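Side-chain contacts in pumilio homolog 23 (Arabidopsis thaliana, PDB 5WZJ), which binds a specific sequence of 18S rRNA through pumilio repeats that pack into a right-handed superhelix: residues 342-347 / 378-383; 353-358 / 386-391; 358-363 / 424-429. All blocks are in the same frame, centred on the assembly; numbering follows the deposited sequence.

The three contacts lie in one region of the helical array, contact 1 away from the RNA and contact 3 at it. Contact 1 is only partly buried and lies about 11 Å, nearest atom, from the nucleic acid; an indole there meets a lysine chain and a cysteine sulfur. Contact 2 is buried and purely aliphatic. It shares helix 377-388 with contact 1, their centres about 13 Å apart. Contact 3, also buried, is the one whose two segments both touch RNA, and it mixes polar and sulfur-bearing groups. It shares G358 with contact 2, and L355 CD2 packs on S360 CB at 3.7 Å. L347 and V362 link contacts 1 and 3.

Contact 1. Residues 342-347 / 378-383; sequences IMWEEL and NKCCEA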
loop_
_atom_site.group_PDB
_atom_site.type_symbol
_atom_site.label_atom_id
_atom_site.label_comp_id
_atom_site.label_asym_id
_atom_site.label_seq_id
_atom_site.Cartn_x
_atom_site.Cartn_y
_atom_site.Cartn_z
ATOM N N ILE A 342 -0.722 -25.166 11.117
ATOM C CA ILE A 342 0.419 -24.803 11.956
ATOM C C ILE A 342 0.267 -23.374 12.461
ATOM O O ILE A 342 0.503 -23.088 13.641
ATOM C CB ILE A 342 1.737 -25.010 11.187
ATOM C CG1 ILE A 342 2.025 -26.504 11.052
ATOM C CG2 ILE A 342 2.879 -24.308 11.887
ATOM C CD1 ILE A 342 2.987 -26.847 9.939
ATOM N N MET A 343 -0.165 -22.462 11.592
ATOM C CA MET A 343 -0.327 -21.082 12.030
ATOM C C MET A 343 -1.433 -20.965 13.074
ATOM O O MET A 343 -1.305 -20.203 14.037
ATOM C CB MET A 343 -0.606 -20.178 10.830
ATOM C CG MET A 343 0.570 -20.103 9.840
ATOM S SD MET A 343 0.263 -18.903 8.540
ATOM C CE MET A 343 -1.243 -19.552 7.809
ATOM N N TRP A 344 -2.521 -21.716 12.910
ATOM C CA TRP A 344 -3.608 -21.616 13.877
ATOM C C TRP A 344 -3.176 -22.135 15.242
ATOM O O TRP A 344 -3.485 -21.523 16.270
ATOM C CB TRP A 344 -4.840 -22.368 13.371
ATOM C CG TRP A 344 -6.058 -22.138 14.207
ATOM C CD1 TRP A 344 -6.912 -21.072 14.150
ATOM C CD2 TRP A 344 -6.563 -23.002 15.223
ATOM N NE1 TRP A 344 -7.920 -21.220 15.078
ATOM C CE2 TRP A 344 -7.723 -22.398 15.751
ATOM C CE3 TRP A 344 -6.142 -24.227 15.743
ATOM C CZ2 TRP A 344 -8.464 -22.980 16.771
ATOM C CZ3 TRP A 344 -6.875 -24.803 16.748
ATOM C CH2 TRP A 344 -8.026 -24.181 17.256
ATOM N N GLU A 345 -2.431 -23.240 15.274
ATOM C CA GLU A 345 -1.991 -23.797 16.550
ATOM C C GLU A 345 -1.060 -22.843 17.295
ATOM O O GLU A 345 -1.153 -22.708 18.522
ATOM C CB GLU A 345 -1.305 -25.143 16.329
ATOM C CG GLU A 345 -2.256 -26.270 15.960
ATOM C CD GLU A 345 -1.524 -27.535 15.530
ATOM O OE1 GLU A 345 -0.303 -27.640 15.793
ATOM O OE2 GLU A 345 -2.168 -28.418 14.919
ATOM N N GLU A 346 -0.150 -22.173 16.580
ATOM C CA GLU A 346 0.818 -21.332 17.277
ATOM C C GLU A 346 0.210 -20.012 17.737
ATOM O O GLU A 346 0.660 -19.450 18.744
ATOM C CB GLU A 346 2.044 -21.059 16.391
ATOM C CG GLU A 346 2.881 -22.295 16.012
ATOM C CD GLU A 346 4.271 -21.927 15.464
ATOM O OE1 GLU A 346 4.869 -20.955 15.973
ATOM O OE2 GLU A 346 4.767 -22.598 14.522
ATOM N N LEU A 347 -0.792 -19.497 17.025
ATOM C CA LEU A 347 -1.258 -18.122 17.213
ATOM C C LEU A 347 -2.677 -17.992 17.757
ATOM O O LEU A 347 -2.958 -17.050 18.511
ATOM C CB LEU A 347 -1.182 -17.358 15.882
ATOM C CG LEU A 347 0.213 -17.168 15.288
ATOM C CD1 LEU A 347 0.114 -16.595 13.881
ATOM C CD2 LEU A 347 1.043 -16.272 16.191
ATOM N N ASN A 378 -14.262 -21.365 10.683
ATOM C CA ASN A 378 -15.066 -21.280 11.895
ATOM C C ASN A 378 -14.179 -21.160 13.123
ATOM O O ASN A 378 -14.477 -20.383 14.040
ATOM C CB ASN A 378 -15.989 -22.497 12.003
ATOM C CG ASN A 378 -17.097 -22.295 13.014
ATOM O OD1 ASN A 378 -17.953 -21.423 12.848
ATOM N ND2 ASN A 378 -17.095 -23.103 14.066
ATOM N N LYS A 379 -13.068 -21.905 13.152
ATOM C CA LYS A 379 -12.159 -21.822 14.294
ATOM C C LYS A 379 -11.590 -20.414 14.461
ATOM O O LYS A 379 -11.412 -19.939 15.589
ATOM C CB LYS A 379 -11.027 -22.843 14.137
ATOM C CG LYS A 379 -11.407 -24.270 14.530
ATOM C CD LYS A 379 -10.293 -25.230 14.129
ATOM C CE LYS A 379 -10.703 -26.687 14.286
ATOM N NZ LYS A 379 -10.544 -27.143 15.685
ATOM N N CYS A 380 -11.270 -19.739 13.351
ATOM C CA CYS A 380 -10.746 -18.379 13.445
ATOM C C CYS A 380 -11.806 -17.404 13.950
ATOM O O CYS A 380 -11.532 -16.565 14.817
ATOM C CB CYS A 380 -10.210 -17.929 12.087
ATOM S SG CYS A 380 -8.591 -18.672 11.708
ATOM N N CYS A 381 -13.016 -17.483 13.400
ATOM C CA CYS A 381 -14.087 -16.587 13.838
ATOM C C CYS A 381 -14.404 -16.785 15.318
ATOM O O CYS A 381 -14.584 -15.810 16.060
ATOM C CB CYS A 381 -15.339 -16.819 12.997
ATOM S SG CYS A 381 -15.171 -16.420 11.237
ATOM N N GLU A 382 -14.457 -18.041 15.772
ATOM C CA GLU A 382 -14.785 -18.299 17.174
ATOM C C GLU A 382 -13.642 -17.902 18.089
ATOM O O GLU A 382 -13.878 -17.403 19.193
ATOM C CB GLU A 382 -15.152 -19.771 17.388
ATOM C CG GLU A 382 -16.525 -20.144 16.814
ATOM C CD GLU A 382 -17.656 -19.323 17.426
ATOM O OE1 GLU A 382 -17.567 -19.004 18.641
ATOM O OE2 GLU A 382 -18.614 -18.987 16.684
ATOM N N ALA A 383 -12.394 -18.118 17.656
ATOM C CA ALA A 383 -11.260 -17.698 18.473
ATOM C C ALA A 383 -11.260 -16.186 18.671
ATOM O O ALA A 383 -10.913 -15.692 19.753
ATOM C CB ALA A 383 -9.946 -18.163 17.839
#
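K379 and W344 carry most of this contact between helices 337-347 and 377-388, whose nearest CA atoms, those of W344 and C380, are 7.8 Å apart. The indole reaches across because CG of W344 lies anti to the backbone N (chi1 -171°), and it meets the second helix at its first turn. There the K379 chain passes at about a right angle to the tryptophan side chain. Its CB sits 3.6 Å from W344 NE1, and its CD lies 4.0 Å from the centroid of the six-membered ring. The latter direction is 14° off the ring normal, so this is a CH-pi contact over the face. Beyond CD the chain bends at chi4, and NZ ends 4.2 Å from W344 CH2. NE1 itself is buried by the contact with no acceptor in the model, so the indole is held by packing alone.

C380 comes next, its SG 3.8 Å from W344 CD1. Measured to the centroid of the five-membered ring the distance is 4.8 Å, at 73° from the normal: an oblique sulfur-aromatic contact. Were the indole of W344 cut back to an alanine, the methylenes of K379 and the sulfur of C380 would probably lose their aromatic partner, opening a gap between the helices.

The ring of H376 also meets the indole, and S370 of helix 360-373 touches C380. Helix-to-helix packing of this kind, with helices 351-356 and 360-373 between them in sequence, is typical of the all-helical solenoid of pumilio repeats.

Contact 2. Residues 353-358 / 386-391; sequences DLLEQG and GAVCST. With nucleotides of chain B.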
loop_
_atom_site.group_PDB
_atom_site.type_symbol
_atom_site.label_atom_id
_atom_site.label_comp_id
_atom_site.label_asym_id
_atom_site.label_seq_id
_atom_site.Cartn_x
_atom_site.Cartn_y
_atom_site.Cartn_z
ATOM N N ASP A 353 -3.809 -12.075 23.683
ATOM C CA ASP A 353 -2.510 -11.426 23.846
ATOM C C ASP A 353 -2.226 -10.475 22.694
ATOM O O ASP A 353 -1.852 -9.315 22.902
ATOM C CB ASP A 353 -1.405 -12.477 23.923
ATOM C CG ASP A 353 -1.697 -13.564 24.935
ATOM O OD1 ASP A 353 -2.533 -14.448 24.650
ATOM O OD2 ASP A 353 -1.070 -13.539 26.005
ATOM N N LEU A 354 -2.403 -10.959 21.464
ATOM C CA LEU A 354 -2.084 -10.143 20.298
ATOM C C LEU A 354 -2.922 -8.871 20.271
ATOM O O LEU A 354 -2.396 -7.781 20.019
ATOM C CB LEU A 354 -2.282 -10.962 19.022
ATOM C CG LEU A 354 -1.285 -12.111 18.801
ATOM C CD1 LEU A 354 -1.689 -12.971 17.609
ATOM C CD2 LEU A 354 0.120 -11.573 18.599
ATOM N N LEU A 355 -4.224 -8.981 20.561
ATOM C CA LEU A 355 -5.068 -7.788 20.579
ATOM C C LEU A 355 -4.683 -6.850 21.720
ATOM O O LEU A 355 -4.651 -5.627 21.537
ATOM C CB LEU A 355 -6.539 -8.183 20.683
ATOM C CG LEU A 355 -7.114 -8.954 19.496
ATOM C CD1 LEU A 355 -8.511 -9.435 19.835
ATOM C CD2 LEU A 355 -7.140 -8.087 18.238
ATOM N N GLU A 356 -4.376 -7.407 22.899
ATOM C CA GLU A 356 -3.965 -6.588 24.037
ATOM C C GLU A 356 -2.698 -5.797 23.727
ATOM O O GLU A 356 -2.572 -4.633 24.128
ATOM C CB GLU A 356 -3.736 -7.469 25.270
ATOM C CG GLU A 356 -5.006 -7.995 25.915
ATOM C CD GLU A 356 -4.727 -9.038 26.993
ATOM O OE1 GLU A 356 -3.564 -9.465 27.141
ATOM O OE2 GLU A 356 -5.678 -9.441 27.688
ATOM N N GLN A 357 -1.749 -6.407 23.015
ATOM C CA GLN A 357 -0.449 -5.792 22.779
ATOM C C GLN A 357 -0.379 -4.985 21.479
ATOM O O GLN A 357 0.723 -4.638 21.042
ATOM C CB GLN A 357 0.635 -6.866 22.794
ATOM C CG GLN A 357 0.667 -7.661 24.097
ATOM C CD GLN A 357 1.717 -8.737 24.082
ATOM O OE1 GLN A 357 2.754 -8.598 23.431
ATOM N NE2 GLN A 357 1.456 -9.822 24.785
ATOM N N GLY A 358 -1.516 -4.676 20.863
ATOM C CA GLY A 358 -1.520 -3.813 19.693
ATOM C C GLY A 358 -1.036 -4.482 18.421
ATOM O O GLY A 358 -0.396 -3.830 17.583
ATOM N N GLY A 386 -13.946 -15.280 21.364
ATOM C CA GLY A 386 -13.479 -15.626 22.693
ATOM C C GLY A 386 -12.337 -14.753 23.167
ATOM O O GLY A 386 -12.183 -14.527 24.369
ATOM N N ALA A 387 -11.535 -14.235 22.237
ATOM C CA ALA A 387 -10.464 -13.331 22.640
ATOM C C ALA A 387 -11.007 -11.993 23.120
ATOM O O ALA A 387 -10.369 -11.328 23.945
ATOM C CB ALA A 387 -9.496 -13.105 21.479
ATOM N N VAL A 388 -12.163 -11.576 22.616
ATOM C CA VAL A 388 -12.667 -10.234 22.900
ATOM C C VAL A 388 -13.738 -10.305 23.981
ATOM O O VAL A 388 -13.909 -9.364 24.767
ATOM C CB VAL A 388 -13.206 -9.574 21.617
ATOM C CG1 VAL A 388 -13.838 -8.229 21.922
ATOM C CG2 VAL A 388 -12.076 -9.414 20.593
ATOM N N CYS A 389 -14.453 -11.428 24.032
ATOM C CA CYS A 389 -15.581 -11.629 24.942
ATOM C C CYS A 389 -15.319 -12.885 25.771
ATOM O O CYS A 389 -15.597 -13.999 25.319
ATOM C CB CYS A 389 -16.881 -11.752 24.160
ATOM S SG CYS A 389 -17.195 -10.332 23.096
ATOM N N SER A 390 -14.812 -12.696 26.993
ATOM C CA SER A 390 -14.387 -13.824 27.818
ATOM C C SER A 390 -15.559 -14.576 28.439
ATOM O O SER A 390 -15.464 -15.790 28.645
ATOM C CB SER A 390 -13.443 -13.341 28.918
ATOM O OG SER A 390 -14.127 -12.465 29.797
ATOM N N THR A 391 -16.650 -13.889 28.763
ATOM C CA THR A 391 -17.833 -14.530 29.321
ATOM C C THR A 391 -18.888 -14.727 28.237
ATOM O O THR A 391 -18.886 -14.052 27.202
ATOM C CB THR A 391 -18.437 -13.705 30.462
ATOM O OG1 THR A 391 -18.877 -12.436 29.953
ATOM C CG2 THR A 391 -17.424 -13.490 31.591
ATOM P P U B 6 -2.230 1.371 14.479
ATOM O OP1 U B 6 -2.946 0.655 15.563
ATOM O OP2 U B 6 -2.722 2.678 14.008
ATOM O "O5'" U B 6 -0.704 1.568 14.886
ATOM C "C5'" U B 6 -0.293 1.777 16.229
ATOM C "C4'" U B 6 1.073 1.185 16.462
ATOM O "O4'" U B 6 0.945 -0.261 16.539
ATOM C "C3'" U B 6 2.090 1.467 15.349
ATOM O "O3'" U B 6 3.398 1.633 15.902
ATOM C "C2'" U B 6 2.038 0.193 14.503
ATOM O "O2'" U B 6 3.220 -0.076 13.780
ATOM C "C1'" U B 6 1.778 -0.873 15.565
ATOM N N1 U B 6 1.089 -2.082 15.077
ATOM C C2 U B 6 1.813 -3.262 15.014
ATOM O O2 U B 6 2.996 -3.330 15.325
ATOM N N3 U B 6 1.110 -4.357 14.568
ATOM C C4 U B 6 -0.223 -4.396 14.203
ATOM O O4 U B 6 -0.729 -5.461 13.830
ATOM C C5 U B 6 -0.904 -3.137 14.303
ATOM C C6 U B 6 -0.243 -2.048 14.720
#
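L355 and A387 mark the closest backbone approach, with their CA atoms 8.0 Å apart, where the last turn of helix 351-356 faces the last turn of helix 377-388. Helix 351-356 finishes in a Schellman motif: Q357 leaves helical phi/psi, and G358 is the C-prime residue with positive phi (75°). K359 N turns back to L354 O, while G358 N makes a weak bond to L355 O at 3.3 Å. The partner helix also ends here in the chain, C389 being its first residue outside helical phi/psi.

Between these two ends the contact is aliphatic and small, burying 78 Å² in total. One branch of L355 does the work. An extended chi2 of 172° carries CD1 out to both partners, 4.1 Å from A387 CB. The leucine and valine side chains cross at roughly a right angle, and between these two a single methyl on each side makes the touch. Helix 405-410 adds L405 and F409 around L355, and I398 of helix 398-403 touches V388, which adds to the apolar surroundings of this helical solenoid.

Across the Schellman turn the RNA comes close: G358 O is 3.4 Å from C6 of U6 of chain B. On the far side, the tightest touch between the two segments is L355 CD1 to V388 CG2, at 3.6 Å.

Contact 3. Residues 358-363 / 424-429; sequences GKSGVV and KMHVMG. With nucleotides of chain B.
S360 and M428 meet at the start of helices 360-373 and 427-436, where OG of the serine rests 3.2 Å from M428 CG. That hydroxyl stands between the backbone N and the carbonyl carbon (chi1 56°), a rotation that turns it toward the methionine and also sets it near the plane of the H426 ring, at the edge, 3.8 Å from CE1.

M428 folds twice on its way to the RNA. CG lies anti to the backbone N (chi1 -175°), after which bends at chi2 and chi3 swing the thioether over G361. SD passes 4.0 Å from G361 CA, and the terminal CE arrives 3.3 Å from O4' of U5 of chain B. With the RNA in this position, a CB on G361 would probably clash with O2 of that uridine.

H426 occupies the N-cap of helix 427-436. Its ND1 accepts G429 N at 3.0 Å, with the donor almost in the ring plane, which fixes the rotation of the imidazole.

The base of U6 of chain B is held at the start of helix 360-373: G361 N donates to its O4 at 2.7 Å, a bent bond with an N-H...O angle of 135°, while K359 CD comes 3.6 Å from its N3. Side chains and a backbone amide at the N-terminal ends of helices 360-373 and 427-436 thus line the RNA-binding concave surface expected of a pumilio superhelix.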
loop_
_atom_site.group_PDB
_atom_site.type_symbol
_atom_site.label_atom_id
_atom_site.label_comp_id
_atom_site.label_asym_id
_atom_site.label_seq_id
_atom_site.Cartn_x
_atom_site.Cartn_y
_atom_site.Cartn_z
ATOM N N GLY A 358 -1.516 -4.676 20.863
ATOM C CA GLY A 358 -1.520 -3.813 19.693
ATOM C C GLY A 358 -1.036 -4.482 18.421
ATOM O O GLY A 358 -0.396 -3.830 17.583
ATOM N N LYS A 359 -1.339 -5.765 18.246
ATOM C CA LYS A 359 -0.888 -6.565 17.117
ATOM C C LYS A 359 -2.083 -7.125 16.346
ATOM O O LYS A 359 -2.049 -8.244 15.837
ATOM C CB LYS A 359 0.036 -7.686 17.599
ATOM C CG LYS A 359 1.288 -7.187 18.346
ATOM C CD LYS A 359 2.141 -6.268 17.464
ATOM C CE LYS A 359 3.424 -5.803 18.173
ATOM N NZ LYS A 359 3.121 -5.041 19.431
ATOM N N SER A 360 -3.160 -6.339 16.239
ATOM C CA SER A 360 -4.383 -6.827 15.605
ATOM C C SER A 360 -4.210 -7.135 14.115
ATOM O O SER A 360 -5.002 -7.897 13.562
ATOM C CB SER A 360 -5.514 -5.805 15.802
ATOM O OG SER A 360 -5.164 -4.523 15.303
ATOM N N GLY A 361 -3.202 -6.570 13.451
ATOM C CA GLY A 361 -2.971 -6.922 12.058
ATOM C C GLY A 361 -2.584 -8.378 11.870
ATOM O O GLY A 361 -2.892 -8.981 10.837
ATOM N N VAL A 362 -1.910 -8.967 12.859
ATOM C CA VAL A 362 -1.609 -10.397 12.789
ATOM C C VAL A 362 -2.904 -11.195 12.806
ATOM O O VAL A 362 -3.099 -12.121 12.012
ATOM C CB VAL A 362 -0.681 -10.820 13.945
ATOM C CG1 VAL A 362 -0.428 -12.331 13.894
ATOM C CG2 VAL A 362 0.633 -10.042 13.905
ATOM N N VAL A 363 -3.808 -10.840 13.724
ATOM C CA VAL A 363 -5.104 -11.510 13.813
ATOM C C VAL A 363 -5.878 -11.336 12.514
ATOM O O VAL A 363 -6.411 -12.301 11.955
ATOM C CB VAL A 363 -5.897 -10.976 15.023
ATOM C CG1 VAL A 363 -7.282 -11.604 15.068
ATOM C CG2 VAL A 363 -5.149 -11.272 16.310
ATOM N N LYS A 424 -13.375 8.250 17.044
ATOM C CA LYS A 424 -13.111 7.642 15.752
ATOM C C LYS A 424 -12.956 6.135 15.937
ATOM O O LYS A 424 -12.259 5.683 16.849
ATOM C CB LYS A 424 -11.858 8.252 15.129
ATOM C CG LYS A 424 -11.467 7.652 13.779
ATOM C CD LYS A 424 -12.524 7.927 12.709
ATOM C CE LYS A 424 -12.230 7.157 11.431
ATOM N NZ LYS A 424 -12.146 5.677 11.688
ATOM N N MET A 425 -13.623 5.353 15.092
ATOM C CA MET A 425 -13.539 3.905 15.235
ATOM C C MET A 425 -12.188 3.374 14.750
ATOM O O MET A 425 -11.456 4.030 14.006
ATOM C CB MET A 425 -14.687 3.235 14.490
ATOM C CG MET A 425 -15.993 3.413 15.243
ATOM S SD MET A 425 -17.455 2.869 14.360
ATOM C CE MET A 425 -18.682 3.095 15.662
ATOM N N HIS A 426 -11.880 2.147 15.173
ATOM C CA HIS A 426 -10.557 1.556 15.016
ATOM C C HIS A 426 -10.385 0.982 13.616
ATOM O O HIS A 426 -11.186 0.148 13.175
ATOM C CB HIS A 426 -10.381 0.462 16.069
ATOM C CG HIS A 426 -8.972 -0.015 16.224
ATOM N ND1 HIS A 426 -8.513 -1.177 15.642
ATOM C CD2 HIS A 426 -7.927 0.501 16.918
ATOM C CE1 HIS A 426 -7.242 -1.355 15.964
ATOM N NE2 HIS A 426 -6.863 -0.350 16.735
ATOM N N VAL A 427 -9.318 1.395 12.924
ATOM C CA VAL A 427 -9.177 1.028 11.512
ATOM C C VAL A 427 -9.029 -0.484 11.349
ATOM O O VAL A 427 -9.733 -1.110 10.547
ATOM C CB VAL A 427 -8.005 1.796 10.863
ATOM C CG1 VAL A 427 -7.731 1.254 9.464
ATOM C CG2 VAL A 427 -8.348 3.284 10.767
ATOM N N MET A 428 -8.119 -1.103 12.102
ATOM C CA MET A 428 -7.882 -2.526 11.887
ATOM C C MET A 428 -9.046 -3.366 12.409
ATOM O O MET A 428 -9.408 -4.382 11.800
ATOM C CB MET A 428 -6.563 -2.951 12.541
ATOM C CG MET A 428 -6.188 -4.397 12.261
ATOM S SD MET A 428 -5.967 -4.749 10.502
ATOM C CE MET A 428 -4.419 -3.903 10.190
ATOM N N GLY A 429 -9.658 -2.947 13.520
ATOM C CA GLY A 429 -10.850 -3.635 13.985
ATOM C C GLY A 429 -11.952 -3.616 12.945
ATOM O O GLY A 429 -12.611 -4.630 12.700
ATOM P P U B 6 -2.230 1.371 14.479
ATOM O OP1 U B 6 -2.946 0.655 15.563
ATOM O OP2 U B 6 -2.722 2.678 14.008
ATOM O "O5'" U B 6 -0.704 1.568 14.886
ATOM C "C5'" U B 6 -0.293 1.777 16.229
ATOM C "C4'" U B 6 1.073 1.185 16.462
ATOM O "O4'" U B 6 0.945 -0.261 16.539
ATOM C "C3'" U B 6 2.090 1.467 15.349
ATOM O "O3'" U B 6 3.398 1.633 15.902
ATOM C "C2'" U B 6 2.038 0.193 14.503
ATOM O "O2'" U B 6 3.220 -0.076 13.780
ATOM C "C1'" U B 6 1.778 -0.873 15.565
ATOM N N1 U B 6 1.089 -2.082 15.077
ATOM C C2 U B 6 1.813 -3.262 15.014
ATOM O O2 U B 6 2.996 -3.330 15.325
ATOM N N3 U B 6 1.110 -4.357 14.568
ATOM C C4 U B 6 -0.223 -4.396 14.203
ATOM O O4 U B 6 -0.729 -5.461 13.830
ATOM C C5 U B 6 -0.904 -3.137 14.303
ATOM C C6 U B 6 -0.243 -2.048 14.720
ATOM P P U B 5 -2.618 2.903 8.253
ATOM O OP1 U B 5 -2.930 4.088 9.085
ATOM O OP2 U B 5 -1.400 2.833 7.408
ATOM O "O5'" U B 5 -2.621 1.615 9.192
ATOM C "C5'" U B 5 -3.709 1.366 10.073
ATOM C "C4'" U B 5 -3.313 0.420 11.177
ATOM O "O4'" U B 5 -3.078 -0.898 10.612
ATOM C "C3'" U B 5 -2.034 0.799 11.915
ATOM O "O3'" U B 5 -2.138 0.344 13.254
ATOM C "C2'" U B 5 -0.974 -0.026 11.186
ATOM O "O2'" U B 5 0.190 -0.282 11.941
ATOM C "C1'" U B 5 -1.748 -1.306 10.884
ATOM N N1 U B 5 -1.269 -2.049 9.710
ATOM C C2 U B 5 -0.970 -3.384 9.898
ATOM O O2 U B 5 -1.062 -3.928 10.980
ATOM N N3 U B 5 -0.543 -4.057 8.783
ATOM C C4 U B 5 -0.398 -3.533 7.518
ATOM O O4 U B 5 -0.007 -4.276 6.624
ATOM C C5 U B 5 -0.736 -2.147 7.391
ATOM C C6 U B 5 -1.159 -1.463 8.467
#